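Side-chain contact in putative glycosyltransferase (Mannosyltransferase) involved in glycosylating the PBCV-1 major capsid protein (Paramecium bursaria Chlorella virus 1, PDB 2P6W), which probably transfers sugar from a nucleotide-sugar donor in glycosylating the viral major capsid protein; this chain is the enzyme's N-terminal, manganese-binding GT-A domain: residues H56-R59 against S60-Q64. Numbering follows the deposited sequence.
Sequences HFRR and SWIIQ
Arg58 O accepts two backbone N-H groups at the junction of helices 52-57 and 59-69 in this GT-A domain, a compact example of one helix handing over to the next beside a nucleotide-sugar site. Ile62 N lies 2.9 Å from Arg58 O, whereas Trp61 N makes the more bent bond to the same oxygen (N-H...O 138°). The flanking bonds, Ser60 N to Phe57 O at 2.9 Å and Ile63 N to Arg59 O at 3.1 Å, carry the chain through the turn into regular helix.

The side chain of Arg59 runs back toward the preceding helix. Arg59 CG sits between the backbone N and the carbonyl carbon (chi1 64°), within 3.2 Å of Ser60 N, and the bend at chi3 lets Arg59 NE donate to His56 O at 2.9 Å, in the carbonyl plane. The His56 ring covers one guanidinium face, with CE1 over its centre. Arg59 NH1 forms a salt bridge with Asp80 of the DxD motif, a manganese ligand, and the bond to His56 O and the ring over the face are consistent with holding the group in that orientation; Arg59 itself belongs to the UDP-glucose site. Ser60 OG is hydrogen-bonded to Glu135 and ties the turn to helix 132-140.

Farther out, the extended Arg58 lies alongside Trp61, both pointing the same way, with Trp61 CZ3 over one face of the guanidinium and the guanidinium and indole planes only 13° apart. Arg58 NH2 is hydrogen-bonded to Ser45 OG, a second contact that would restrain the guanidinium, while the indole meets the ring of Trp139. Ile62 crosses the Arg58 chain at about a right angle, its CD1 4.1 Å from Arg58 CG. The Arg58–Trp61 pair comes closest at the ring's six-membered end, where CZ3 of Trp61 lies 3.5 Å from Arg58 NH2.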
ATOM      1  N   HIS A  56      -3.258  -5.296  10.600  1.00 23.11           N
ATOM      2  CA  HIS A  56      -3.121  -4.046   9.860  1.00 23.69           C
ATOM      3  C   HIS A  56      -1.674  -3.531   9.923  1.00 23.04           C
ATOM      4  O   HIS A  56      -1.121  -3.068   8.914  1.00 23.75           O
ATOM      5  CB  HIS A  56      -4.082  -2.998  10.391  1.00 23.44           C
ATOM      6  CG  HIS A  56      -4.167  -1.795   9.517  1.00 25.51           C
ATOM      7  ND1 HIS A  56      -3.250  -0.763   9.578  1.00 26.41           N
ATOM      8  CD2 HIS A  56      -5.028  -1.480   8.519  1.00 27.57           C
ATOM      9  CE1 HIS A  56      -3.565   0.153   8.680  1.00 26.58           C
ATOM     10  NE2 HIS A  56      -4.637  -0.259   8.017  1.00 27.54           N
ATOM     11  N   PHE A  57      -1.058  -3.632  11.101  1.00 22.70           N
ATOM     12  CA  PHE A  57       0.304  -3.131  11.292  1.00 22.15           C
ATOM     13  C   PHE A  57       1.349  -3.952  10.556  1.00 22.16           C
ATOM     14  O   PHE A  57       2.471  -3.490  10.372  1.00 22.05           O
ATOM     15  CB  PHE A  57       0.670  -3.105  12.768  1.00 21.95           C
ATOM     16  CG  PHE A  57       0.290  -1.830  13.475  1.00 21.50           C
ATOM     17  CD1 PHE A  57       1.173  -0.743  13.475  1.00 21.94           C
ATOM     18  CD2 PHE A  57      -0.920  -1.727  14.168  1.00 21.76           C
ATOM     19  CE1 PHE A  57       0.847   0.438  14.135  1.00 22.53           C
ATOM     20  CE2 PHE A  57      -1.259  -0.535  14.838  1.00 19.56           C
ATOM     21  CZ  PHE A  57      -0.353   0.543  14.821  1.00 20.90           C
ATOM     22  N   ARG A  58       0.985  -5.171  10.154  1.00 21.92           N
ATOM     23  CA  ARG A  58       1.977  -6.088   9.580  1.00 22.83           C
ATOM     24  C   ARG A  58       2.749  -5.518   8.380  1.00 21.97           C
ATOM     25  O   ARG A  58       3.910  -5.882   8.173  1.00 21.88           O
ATOM     26  CB  ARG A  58       1.373  -7.454   9.235  1.00 23.15           C
ATOM     27  CG  ARG A  58       2.448  -8.530   9.117  1.00 25.73           C
ATOM     28  CD  ARG A  58       1.884  -9.927   9.125  1.00 28.24           C
ATOM     29  NE  ARG A  58       2.928 -10.903   9.463  1.00 30.96           N
ATOM     30  CZ  ARG A  58       3.285 -11.930   8.695  1.00 31.92           C
ATOM     31  NH1 ARG A  58       2.671 -12.158   7.548  1.00 30.27           N
ATOM     32  NH2 ARG A  58       4.244 -12.749   9.100  1.00 31.86           N
ATOM     33  N   ARG A  59       2.133  -4.621   7.606  1.00 22.19           N
ATOM     34  CA  ARG A  59       2.827  -3.966   6.486  1.00 21.81           C
ATOM     35  C   ARG A  59       4.157  -3.301   6.910  1.00 22.07           C
ATOM     36  O   ARG A  59       5.117  -3.265   6.136  1.00 22.65           O
ATOM     37  CB  ARG A  59       1.914  -2.944   5.831  1.00 21.74           C
ATOM     38  CG  ARG A  59       1.542  -1.804   6.730  1.00 21.35           C
ATOM     39  CD  ARG A  59       0.347  -1.040   6.142  1.00 22.71           C
ATOM     40  NE  ARG A  59      -0.862  -1.826   6.348  1.00 22.08           N
ATOM     41  CZ  ARG A  59      -2.012  -1.618   5.719  1.00 26.73           C
ATOM     42  NH1 ARG A  59      -2.111  -0.643   4.827  1.00 24.80           N
ATOM     43  NH2 ARG A  59      -3.058  -2.400   5.977  1.00 25.40           N
ATOM     44  N   SER A  60       4.208  -2.781   8.138  1.00 21.46           N
ATOM     45  CA  SER A  60       5.408  -2.096   8.629  1.00 22.21           C
ATOM     46  C   SER A  60       6.482  -3.077   9.110  1.00 22.88           C
ATOM     47  O   SER A  60       7.628  -2.685   9.389  1.00 23.22           O
ATOM     48  CB  SER A  60       5.045  -1.097   9.732  1.00 22.31           C
ATOM     49  OG  SER A  60       4.188  -0.095   9.219  1.00 23.38           O
ATOM     50  N   TRP A  61       6.096  -4.349   9.232  1.00 22.54           N
ATOM     51  CA  TRP A  61       7.046  -5.432   9.458  1.00 23.06           C
ATOM     52  C   TRP A  61       7.519  -5.995   8.112  1.00 22.76           C
ATOM     53  O   TRP A  61       8.721  -6.238   7.918  1.00 23.51           O
ATOM     54  CB  TRP A  61       6.401  -6.519  10.323  1.00 23.24           C
ATOM     55  CG  TRP A  61       7.288  -7.698  10.633  1.00 23.02           C
ATOM     56  CD1 TRP A  61       8.178  -7.807  11.654  1.00 24.17           C
ATOM     57  CD2 TRP A  61       7.336  -8.936   9.916  1.00 23.54           C
ATOM     58  NE1 TRP A  61       8.796  -9.040  11.615  1.00 23.99           N
ATOM     59  CE2 TRP A  61       8.304  -9.744  10.549  1.00 25.16           C
ATOM     60  CE3 TRP A  61       6.689  -9.427   8.766  1.00 24.48           C
ATOM     61  CZ2 TRP A  61       8.616 -11.031  10.099  1.00 24.80           C
ATOM     62  CZ3 TRP A  61       6.993 -10.713   8.330  1.00 23.17           C
ATOM     63  CH2 TRP A  61       7.959 -11.494   8.993  1.00 23.24           C
ATOM     64  N   ILE A  62       6.577  -6.185   7.184  1.00 22.76           N
ATOM     65  CA  ILE A  62       6.892  -6.717   5.838  1.00 22.64           C
ATOM     66  C   ILE A  62       7.869  -5.814   5.071  1.00 23.35           C
ATOM     67  O   ILE A  62       8.714  -6.300   4.303  1.00 23.18           O
ATOM     68  CB  ILE A  62       5.615  -7.000   5.006  1.00 22.48           C
ATOM     69  CG1 ILE A  62       4.736  -8.031   5.715  1.00 22.84           C
ATOM     70  CG2 ILE A  62       5.942  -7.456   3.545  1.00 22.98           C
ATOM     71  CD1 ILE A  62       3.344  -8.100   5.132  1.00 23.86           C
ATOM     72  N   ILE A  63       7.792  -4.498   5.276  1.00 22.92           N
ATOM     73  CA  ILE A  63       8.761  -3.616   4.628  1.00 22.97           C
ATOM     74  C   ILE A  63      10.236  -3.970   4.941  1.00 23.24           C
ATOM     75  O   ILE A  63      11.086  -3.862   4.050  1.00 23.14           O
ATOM     76  CB  ILE A  63       8.423  -2.118   4.853  1.00 22.55           C
ATOM     77  CG1 ILE A  63       9.128  -1.256   3.800  1.00 22.90           C
ATOM     78  CG2 ILE A  63       8.699  -1.697   6.303  1.00 23.51           C
ATOM     79  CD1 ILE A  63       8.710   0.197   3.834  1.00 24.34           C
ATOM     80  N   GLN A  64      10.554  -4.391   6.173  1.00 23.37           N
ATOM     81  CA  GLN A  64      11.917  -4.819   6.480  1.00 24.02           C
ATOM     82  C   GLN A  64      12.302  -6.068   5.671  1.00 23.44           C
ATOM     83  O   GLN A  64      13.433  -6.199   5.226  1.00 23.61           O
ATOM     84  CB  GLN A  64      12.182  -5.017   7.998  1.00 24.42           C
ATOM     85  CG  GLN A  64      13.645  -5.512   8.239  1.00 26.42           C
ATOM     86  CD  GLN A  64      14.158  -5.538   9.680  1.00 26.50           C
ATOM     87  OE1 GLN A  64      13.405  -5.712  10.678  1.00 27.86           O
ATOM     88  NE2 GLN A  64      15.468  -5.415   9.792  1.00 24.35           N
TER